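Local coordinates for aminopeptidase N family protein (Idiomarina loihiensis L2TR, PDB 4FGM) that probably acts as a zinc-dependent aminopeptidase of the M61 family, removing residues from the amino ends of peptides, at residues A[484-492]-A[502-510]; A[330-341]-A[568-576]. One frame throughout, in Å; residues are numbered along the deposited sequence.

Contact 1 of 2, residues A[484-492]-A[502-510]; sequences RVNFGAKYK and NVYHDESAY
Backbone hydrogen bonds tie F487, G488 and K490 to residues 502-510. A509 N donates to F487 O (2.7 Å), so the first turn of the helix is tied to the loop. Y504 N reaches G488 O at 2.9 Å, and K490 N reaches N502 O at 2.9 Å. The return bond from N502 N to K490 O is long and weak.

Apolar contacts are small: A489 CB meets A509 CB at 3.8 Å and V503 CG2 at 4.1 Å, the two alanines being short enough to let helix and strand come close. Around the Y504 ring, G488 O and A489 N lie at the edge, near the ring plane, while its OH nears K490 CD (3.8 Å).

Among polar groups, K490 and N502 lie side by side, pointing the same way, with N502 OD1 3.5 Å from K490 CB. E507 reaches out extended, bringing OE1, salt-bridged to R342, to 3.0 Å from G488 CA. OE1 occupies the place of a side chain there, which with the positive phi (76°) explains the glycine. S508 OG, hydrogen-bonded to Q564 N, shares a water with N486 O. D471 accepts the N-H groups of F487, G488 and A489. Hairpin 489-494/497-503 followed by short helix 508-512 is consistent with a PDZ domain.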
loop_
_atom_site.group_PDB
_atom_site.type_symbol
_atom_site.label_atom_id
_atom_site.label_comp_id
_atom_site.label_asym_id
_atom_site.label_seq_id
_atom_site.Cartn_x
_atom_site.Cartn_y
_atom_site.Cartn_z
ATOM N N ARG A 484 21.259 25.988 -5.708
ATOM C CA ARG A 484 22.690 25.997 -5.445
ATOM C C ARG A 484 22.960 25.492 -4.032
ATOM O O ARG A 484 24.016 24.922 -3.755
ATOM C CB ARG A 484 23.242 27.411 -5.608
ATOM C CG ARG A 484 24.473 27.497 -6.516
ATOM C CD ARG A 484 24.199 28.363 -7.741
ATOM N NE ARG A 484 23.085 29.284 -7.512
ATOM C CZ ARG A 484 22.620 30.134 -8.422
ATOM N NH1 ARG A 484 23.193 30.219 -9.618
ATOM N NH2 ARG A 484 21.547 30.866 -8.159
ATOM N N VAL A 485 22.007 25.709 -3.133
ATOM C CA VAL A 485 22.160 25.240 -1.752
ATOM C C VAL A 485 20.846 24.666 -1.240
ATOM O O VAL A 485 19.782 24.903 -1.834
ATOM C CB VAL A 485 22.546 26.394 -0.784
ATOM C CG1 VAL A 485 23.810 27.068 -1.269
ATOM C CG2 VAL A 485 21.401 27.423 -0.708
ATOM N N ASN A 486 20.921 23.862 -0.184
ATOM C CA ASN A 486 19.710 23.330 0.433
ATOM C C ASN A 486 19.971 22.889 1.865
ATOM O O ASN A 486 21.111 22.692 2.283
ATOM C CB ASN A 486 19.065 22.197 -0.389
ATOM C CG ASN A 486 19.858 20.921 -0.386
ATOM O OD1 ASN A 486 20.834 20.771 0.339
ATOM N ND2 ASN A 486 19.427 19.977 -1.204
ATOM N N PHE A 487 18.903 22.769 2.632
ATOM C CA PHE A 487 19.022 22.397 4.026
ATOM C C PHE A 487 19.507 20.996 4.267
ATOM O O PHE A 487 20.187 20.738 5.257
ATOM C CB PHE A 487 17.673 22.557 4.722
ATOM C CG PHE A 487 17.288 23.978 4.967
ATOM C CD1 PHE A 487 17.897 24.705 5.978
ATOM C CD2 PHE A 487 16.303 24.587 4.198
ATOM C CE1 PHE A 487 17.532 26.022 6.217
ATOM C CE2 PHE A 487 15.932 25.904 4.431
ATOM C CZ PHE A 487 16.543 26.620 5.442
ATOM N N GLY A 488 19.178 20.094 3.356
ATOM C CA GLY A 488 19.529 18.709 3.576
ATOM C C GLY A 488 18.484 18.285 4.602
ATOM O O GLY A 488 18.772 17.568 5.560
ATOM N N ALA A 489 17.260 18.768 4.393
ATOM C CA ALA A 489 16.142 18.483 5.279
ATOM C C ALA A 489 14.806 18.795 4.611
ATOM O O ALA A 489 14.674 19.782 3.884
ATOM C CB ALA A 489 16.277 19.305 6.568
ATOM N N LYS A 490 13.809 17.957 4.857
ATOM C CA LYS A 490 12.489 18.199 4.292
ATOM C C LYS A 490 11.722 19.103 5.252
ATOM O O LYS A 490 11.969 19.087 6.454
ATOM C CB LYS A 490 11.731 16.887 4.094
ATOM C CG LYS A 490 12.176 16.076 2.888
ATOM C CD LYS A 490 11.318 14.836 2.735
ATOM C CE LYS A 490 9.847 15.200 2.615
ATOM N NZ LYS A 490 8.976 13.995 2.612
ATOM N N TYR A 491 10.797 19.895 4.723
ATOM C CA TYR A 491 10.024 20.790 5.559
ATOM C C TYR A 491 8.680 21.141 4.955
ATOM O O TYR A 491 8.451 20.965 3.757
ATOM C CB TYR A 491 10.822 22.067 5.830
ATOM C CG TYR A 491 11.233 22.837 4.593
ATOM C CD1 TYR A 491 10.359 23.735 3.974
ATOM C CD2 TYR A 491 12.497 22.654 4.026
ATOM C CE1 TYR A 491 10.735 24.431 2.817
ATOM C CE2 TYR A 491 12.880 23.341 2.874
ATOM C CZ TYR A 491 12.001 24.225 2.276
ATOM O OH TYR A 491 12.389 24.903 1.142
ATOM N N LYS A 492 7.794 21.631 5.811
ATOM C CA LYS A 492 6.462 22.053 5.416
ATOM C C LYS A 492 6.424 23.563 5.654
ATOM O O LYS A 492 6.457 24.019 6.803
ATOM C CB LYS A 492 5.415 21.331 6.276
ATOM C CG LYS A 492 4.008 21.899 6.201
ATOM C CD LYS A 492 3.502 21.983 4.777
ATOM C CE LYS A 492 2.122 22.619 4.738
ATOM N NZ LYS A 492 1.895 23.355 3.462
ATOM N N ASN A 502 12.183 16.080 8.174
ATOM C CA ASN A 502 13.304 15.140 8.235
ATOM C C ASN A 502 14.635 15.869 8.100
ATOM O O ASN A 502 14.747 16.828 7.335
ATOM C CB ASN A 502 13.233 14.118 7.096
ATOM C CG ASN A 502 11.847 13.562 6.894
ATOM O OD1 ASN A 502 11.010 14.175 6.231
ATOM N ND2 ASN A 502 11.588 12.397 7.476
ATOM N N VAL A 503 15.646 15.424 8.835
ATOM C CA VAL A 503 16.957 16.039 8.710
ATOM C C VAL A 503 17.924 14.946 8.263
ATOM O O VAL A 503 18.105 13.945 8.962
ATOM C CB VAL A 503 17.425 16.662 10.033
ATOM C CG1 VAL A 503 18.861 17.191 9.880
ATOM C CG2 VAL A 503 16.480 17.806 10.432
ATOM N N TYR A 504 18.518 15.131 7.084
ATOM C CA TYR A 504 19.446 14.154 6.523
ATOM C C TYR A 504 20.808 14.210 7.173
ATOM O O TYR A 504 21.436 15.266 7.265
ATOM C CB TYR A 504 19.579 14.358 5.010
ATOM C CG TYR A 504 18.299 14.043 4.276
ATOM C CD1 TYR A 504 17.923 12.726 4.018
ATOM C CD2 TYR A 504 17.444 15.061 3.869
ATOM C CE1 TYR A 504 16.720 12.431 3.367
ATOM C CE2 TYR A 504 16.245 14.783 3.222
ATOM C CZ TYR A 504 15.890 13.466 2.974
ATOM O OH TYR A 504 14.706 13.191 2.334
ATOM N N HIS A 505 21.258 13.043 7.614
ATOM C CA HIS A 505 22.540 12.903 8.281
ATOM C C HIS A 505 23.714 13.550 7.550
ATOM O O HIS A 505 23.831 13.455 6.333
ATOM C CB HIS A 505 22.841 11.426 8.489
ATOM C CG HIS A 505 24.050 11.177 9.330
ATOM N ND1 HIS A 505 24.088 11.474 10.673
ATOM C CD2 HIS A 505 25.267 10.674 9.015
ATOM C CE1 HIS A 505 25.280 11.164 11.155
ATOM N NE2 HIS A 505 26.013 10.679 10.169
ATOM N N ASP A 506 24.577 14.209 8.317
ATOM C CA ASP A 506 25.782 14.854 7.800
ATOM C C ASP A 506 25.605 15.994 6.795
ATOM O O ASP A 506 26.568 16.407 6.159
ATOM C CB ASP A 506 26.715 13.791 7.205
ATOM C CG ASP A 506 28.163 14.237 7.179
ATOM O OD1 ASP A 506 28.646 14.722 8.220
ATOM O OD2 ASP A 506 28.821 14.096 6.128
ATOM N N GLU A 507 24.392 16.513 6.647
ATOM C CA GLU A 507 24.184 17.616 5.713
ATOM C C GLU A 507 24.024 18.975 6.424
ATOM O O GLU A 507 24.183 19.059 7.645
ATOM C CB GLU A 507 23.012 17.288 4.779
ATOM C CG GLU A 507 23.371 16.140 3.826
ATOM C CD GLU A 507 22.319 15.860 2.766
ATOM O OE1 GLU A 507 21.563 16.784 2.407
ATOM O OE2 GLU A 507 22.266 14.712 2.273
ATOM N N SER A 508 23.721 20.032 5.672
ATOM C CA SER A 508 23.612 21.386 6.241
ATOM C C SER A 508 22.805 21.571 7.533
ATOM O O SER A 508 23.340 22.031 8.540
ATOM C CB SER A 508 23.100 22.354 5.174
ATOM O OG SER A 508 23.988 22.370 4.067
ATOM N N ALA A 509 21.524 21.230 7.501
ATOM C CA ALA A 509 20.671 21.364 8.674
ATOM C C ALA A 509 21.266 20.593 9.844
ATOM O O ALA A 509 21.301 21.064 10.987
ATOM C CB ALA A 509 19.283 20.837 8.362
ATOM N N TYR A 510 21.743 19.398 9.545
ATOM C CA TYR A 510 22.327 18.536 10.548
ATOM C C TYR A 510 23.472 19.186 11.321
ATOM O O TYR A 510 23.533 19.104 12.551
ATOM C CB TYR A 510 22.800 17.259 9.866
ATOM C CG TYR A 510 23.674 16.399 10.722
ATOM C CD1 TYR A 510 25.057 16.550 10.709
ATOM C CD2 TYR A 510 23.123 15.427 11.547
ATOM C CE1 TYR A 510 25.869 15.745 11.496
ATOM C CE2 TYR A 510 23.921 14.621 12.338
ATOM C CZ TYR A 510 25.297 14.782 12.307
ATOM O OH TYR A 510 26.103 13.961 13.060
HETATM O O HOH W 1 22.945 20.453 2.577
HETATM O O HOH W 2 20.919 18.089 7.321
#

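Contact 2 of 2, residues A[330-341]-A[568-576]; sequences LKLLGDTLSRVE and KSSYVLSVE
The ring of Y571 turns one edge to S338, whose OG lies close to the ring plane, and S569 O sits at the edge in plane as well. L337 and E341 approach the same ring obliquely. L337 CD2 comes to 3.5 Å from Y571 CD2, its side chain crossing the tyrosine at about a right angle. Farther along the ring, E341 lays the methylenes of its bent chain against the phenol, with CB 3.7 Å from CE1 of Y571. Its OE1 is hydrogen-bonded to S449 OG, so the glutamate packs its carbons on the tyrosine while its polar end is satisfied by another residue.

S338 makes the direct hydrogen bond of the contact. With OG anti to its carbonyl carbon (chi1 -57°), the hydroxyl accepts Y571 N at 2.7 Å in a nearly straight bond (169°); its one proton has both G334 O and G475 O within reach. A water donates to S338 O and S569 O, adding a second polar link beside it.

Toward the other end the contact is greasy. L573 CD2 reaches L333 CD1 at 3.8 Å, and L330 crosses L573 at about a right angle, sending CD1 on to V575. G334 has only hydrogen on this side, and its CA meets Y571 O at 3.3 Å. Together with the small S338, it lets helix and strand axes close to 6.9 Å as they run nearly antiparallel (154°).

Strand 570-575 pairs antiparallel with strand 461-466, starting at a classic beta bulge where S569 and S570 both face Q466. Helix 326-342 packs on this two-stranded sheet and, through L333, L337 and V340, also on helix 378-394, where they touch L385, L382 and A378.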
loop_
_atom_site.group_PDB
_atom_site.type_symbol
_atom_site.label_atom_id
_atom_site.label_comp_id
_atom_site.label_asym_id
_atom_site.label_seq_id
_atom_site.Cartn_x
_atom_site.Cartn_y
_atom_site.Cartn_z
ATOM N N LEU A 330 9.025 7.309 -17.318
ATOM C CA LEU A 330 10.404 7.551 -16.891
ATOM C C LEU A 330 10.513 8.578 -15.771
ATOM O O LEU A 330 11.476 8.559 -15.005
ATOM C CB LEU A 330 11.283 7.961 -18.083
ATOM C CG LEU A 330 11.705 6.822 -19.025
ATOM C CD1 LEU A 330 12.567 7.383 -20.145
ATOM C CD2 LEU A 330 12.482 5.755 -18.253
ATOM N N LYS A 331 9.537 9.473 -15.677
ATOM C CA LYS A 331 9.552 10.454 -14.605
ATOM C C LYS A 331 9.288 9.665 -13.323
ATOM O O LYS A 331 9.957 9.861 -12.308
ATOM C CB LYS A 331 8.463 11.509 -14.796
ATOM C CG LYS A 331 8.346 12.459 -13.607
ATOM C CD LYS A 331 7.072 13.286 -13.669
ATOM C CE LYS A 331 6.824 14.011 -12.354
ATOM N NZ LYS A 331 5.540 14.777 -12.367
ATOM N N LEU A 332 8.317 8.756 -13.389
ATOM C CA LEU A 332 7.976 7.923 -12.243
ATOM C C LEU A 332 9.168 7.058 -11.846
ATOM O O LEU A 332 9.405 6.821 -10.658
ATOM C CB LEU A 332 6.774 7.026 -12.571
ATOM C CG LEU A 332 5.409 7.712 -12.720
ATOM C CD1 LEU A 332 4.378 6.720 -13.255
ATOM C CD2 LEU A 332 4.972 8.284 -11.375
ATOM N N LEU A 333 9.920 6.590 -12.842
ATOM C CA LEU A 333 11.089 5.750 -12.591
ATOM C C LEU A 333 12.170 6.570 -11.898
ATOM O O LEU A 333 12.783 6.126 -10.927
ATOM C CB LEU A 333 11.644 5.188 -13.902
ATOM C CG LEU A 333 12.032 3.704 -13.910
ATOM C CD1 LEU A 333 12.794 3.389 -15.194
ATOM C CD2 LEU A 333 12.875 3.372 -12.696
ATOM N N GLY A 334 12.403 7.770 -12.411
ATOM C CA GLY A 334 13.396 8.640 -11.813
ATOM C C GLY A 334 13.011 8.999 -10.392
ATOM O O GLY A 334 13.881 9.125 -9.530
ATOM N N ASP A 335 11.712 9.153 -10.137
ATOM C CA ASP A 335 11.240 9.480 -8.791
ATOM C C ASP A 335 11.697 8.378 -7.845
ATOM O O ASP A 335 12.326 8.639 -6.824
ATOM C CB ASP A 335 9.703 9.573 -8.737
ATOM C CG ASP A 335 9.164 10.904 -9.254
ATOM O OD1 ASP A 335 9.969 11.811 -9.552
ATOM O OD2 ASP A 335 7.923 11.044 -9.357
ATOM N N THR A 336 11.374 7.141 -8.209
ATOM C CA THR A 336 11.737 5.977 -7.413
ATOM C C THR A 336 13.246 5.906 -7.226
ATOM O O THR A 336 13.742 5.679 -6.118
ATOM C CB THR A 336 11.271 4.667 -8.085
ATOM O OG1 THR A 336 9.846 4.676 -8.234
ATOM C CG2 THR A 336 11.679 3.467 -7.248
ATOM N N LEU A 337 13.975 6.097 -8.319
ATOM C CA LEU A 337 15.428 6.044 -8.265
ATOM C C LEU A 337 15.954 7.096 -7.293
ATOM O O LEU A 337 16.780 6.800 -6.430
ATOM C CB LEU A 337 16.015 6.260 -9.663
ATOM C CG LEU A 337 17.514 6.002 -9.826
ATOM C CD1 LEU A 337 17.875 4.654 -9.229
ATOM C CD2 LEU A 337 17.880 6.051 -11.300
ATOM N N SER A 338 15.453 8.319 -7.426
ATOM C CA SER A 338 15.872 9.421 -6.567
ATOM C C SER A 338 15.594 9.172 -5.085
ATOM O O SER A 338 16.406 9.514 -4.228
ATOM C CB SER A 338 15.181 10.714 -6.999
ATOM O OG SER A 338 15.449 10.999 -8.357
ATOM N N ARG A 339 14.450 8.576 -4.781
ATOM C CA ARG A 339 14.103 8.314 -3.392
ATOM C C ARG A 339 15.027 7.294 -2.737
ATOM O O ARG A 339 15.445 7.472 -1.597
ATOM C CB ARG A 339 12.649 7.847 -3.281
ATOM C CG ARG A 339 11.629 8.875 -3.763
ATOM C CD ARG A 339 10.233 8.507 -3.294
ATOM N NE ARG A 339 9.868 7.148 -3.686
ATOM C CZ ARG A 339 9.183 6.837 -4.784
ATOM N NH1 ARG A 339 8.778 7.794 -5.610
ATOM N NH2 ARG A 339 8.904 5.568 -5.054
ATOM N N VAL A 340 15.350 6.224 -3.452
ATOM C CA VAL A 340 16.224 5.205 -2.894
ATOM C C VAL A 340 17.619 5.763 -2.636
ATOM O O VAL A 340 18.205 5.515 -1.581
ATOM C CB VAL A 340 16.350 3.986 -3.841
ATOM C CG1 VAL A 340 17.364 2.997 -3.292
ATOM C CG2 VAL A 340 14.996 3.313 -4.000
ATOM N N GLU A 341 18.130 6.531 -3.597
ATOM C CA GLU A 341 19.469 7.107 -3.505
ATOM C C GLU A 341 19.626 8.328 -2.600
ATOM O O GLU A 341 20.748 8.713 -2.270
ATOM C CB GLU A 341 19.970 7.469 -4.905
ATOM C CG GLU A 341 20.105 6.288 -5.858
ATOM C CD GLU A 341 20.936 5.155 -5.279
ATOM O OE1 GLU A 341 21.966 5.440 -4.631
ATOM O OE2 GLU A 341 20.563 3.979 -5.480
ATOM N N LYS A 568 23.313 15.920 -5.508
ATOM C CA LYS A 568 22.666 15.880 -6.813
ATOM C C LYS A 568 21.790 14.634 -6.683
ATOM O O LYS A 568 22.109 13.559 -7.196
ATOM C CB LYS A 568 23.719 15.738 -7.922
ATOM C CG LYS A 568 24.393 17.066 -8.290
ATOM C CD LYS A 568 25.719 16.867 -9.015
ATOM C CE LYS A 568 26.379 18.198 -9.374
ATOM N NZ LYS A 568 25.741 18.860 -10.548
ATOM N N SER A 569 20.689 14.816 -5.955
ATOM C CA SER A 569 19.727 13.768 -5.632
ATOM C C SER A 569 18.593 13.497 -6.621
ATOM O O SER A 569 17.933 12.464 -6.531
ATOM C CB SER A 569 19.134 14.058 -4.247
ATOM O OG SER A 569 18.595 15.371 -4.188
ATOM N N SER A 570 18.338 14.418 -7.541
ATOM C CA SER A 570 17.289 14.193 -8.528
ATOM C C SER A 570 17.843 13.392 -9.705
ATOM O O SER A 570 18.707 13.873 -10.435
ATOM C CB SER A 570 16.724 15.522 -9.042
ATOM O OG SER A 570 15.726 16.035 -8.177
ATOM N N TYR A 571 17.367 12.163 -9.872
ATOM C CA TYR A 571 17.808 11.335 -10.987
ATOM C C TYR A 571 16.797 11.520 -12.119
ATOM O O TYR A 571 15.685 10.999 -12.062
ATOM C CB TYR A 571 17.886 9.854 -10.578
ATOM C CG TYR A 571 19.084 9.513 -9.713
ATOM C CD1 TYR A 571 19.266 10.121 -8.468
ATOM C CD2 TYR A 571 20.055 8.610 -10.155
ATOM C CE1 TYR A 571 20.390 9.841 -7.685
ATOM C CE2 TYR A 571 21.181 8.323 -9.380
ATOM C CZ TYR A 571 21.342 8.944 -8.147
ATOM O OH TYR A 571 22.461 8.691 -7.382
ATOM N N VAL A 572 17.180 12.282 -13.138
ATOM C CA VAL A 572 16.302 12.530 -14.272
ATOM C C VAL A 572 16.607 11.533 -15.396
ATOM O O VAL A 572 17.751 11.413 -15.844
ATOM C CB VAL A 572 16.475 13.980 -14.785
ATOM C CG1 VAL A 572 15.632 14.209 -16.037
ATOM C CG2 VAL A 572 16.068 14.957 -13.693
ATOM N N LEU A 573 15.576 10.814 -15.833
ATOM C CA LEU A 573 15.721 9.815 -16.886
ATOM C C LEU A 573 15.082 10.232 -18.199
ATOM O O LEU A 573 13.966 10.750 -18.223
ATOM C CB LEU A 573 15.117 8.485 -16.437
ATOM C CG LEU A 573 16.056 7.496 -15.742
ATOM C CD1 LEU A 573 16.852 8.193 -14.664
ATOM C CD2 LEU A 573 15.243 6.350 -15.163
ATOM N N SER A 574 15.802 9.993 -19.288
ATOM C CA SER A 574 15.322 10.331 -20.621
ATOM C C SER A 574 15.845 9.349 -21.668
ATOM O O SER A 574 16.937 8.791 -21.537
ATOM C CB SER A 574 15.750 11.752 -20.993
ATOM O OG SER A 574 17.149 11.911 -20.845
ATOM N N VAL A 575 15.044 9.128 -22.702
ATOM C CA VAL A 575 15.428 8.232 -23.778
ATOM C C VAL A 575 16.159 9.058 -24.832
ATOM O O VAL A 575 15.605 10.005 -25.384
ATOM C CB VAL A 575 14.183 7.541 -24.396
ATOM C CG1 VAL A 575 13.020 8.507 -24.437
ATOM C CG2 VAL A 575 14.501 7.046 -25.798
ATOM N N GLU A 576 17.415 8.707 -25.090
ATOM C CA GLU A 576 18.223 9.419 -26.074
ATOM C C GLU A 576 18.531 8.555 -27.299
ATOM O O GLU A 576 18.901 9.074 -28.351
ATOM C CB GLU A 576 19.525 9.902 -25.428
ATOM C CG GLU A 576 19.390 11.166 -24.575
ATOM C CD GLU A 576 19.389 12.443 -25.406
ATOM O OE1 GLU A 576 20.277 12.587 -26.274
ATOM O OE2 GLU A 576 18.513 13.307 -25.184
HETATM O O HOH W 3 18.552 10.914 -4.391
#

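Along the chain the order is 330-341, 484-492, 502-510 and then 568-576, so both halves of contact 1 fall between those of contact 2. The centres are 20 Å apart and the nearest atoms about 6 Å, without touching. Strands 461-466 and 570-575 come before and after the hairpin strands 489-494 and 497-503 along the chain, so the probable PDZ domain leaves from and returns to the two-stranded sheet packed on helix 326-342. Contact 1 lies within the PDZ-like part, whereas contact 2 joins that sheet to the helical peptidase part. R342, at the end of helix 326-342, connects the two regions: it reaches E507 and Y504 and is touched by S569. Both contacts lie away from the zinc site.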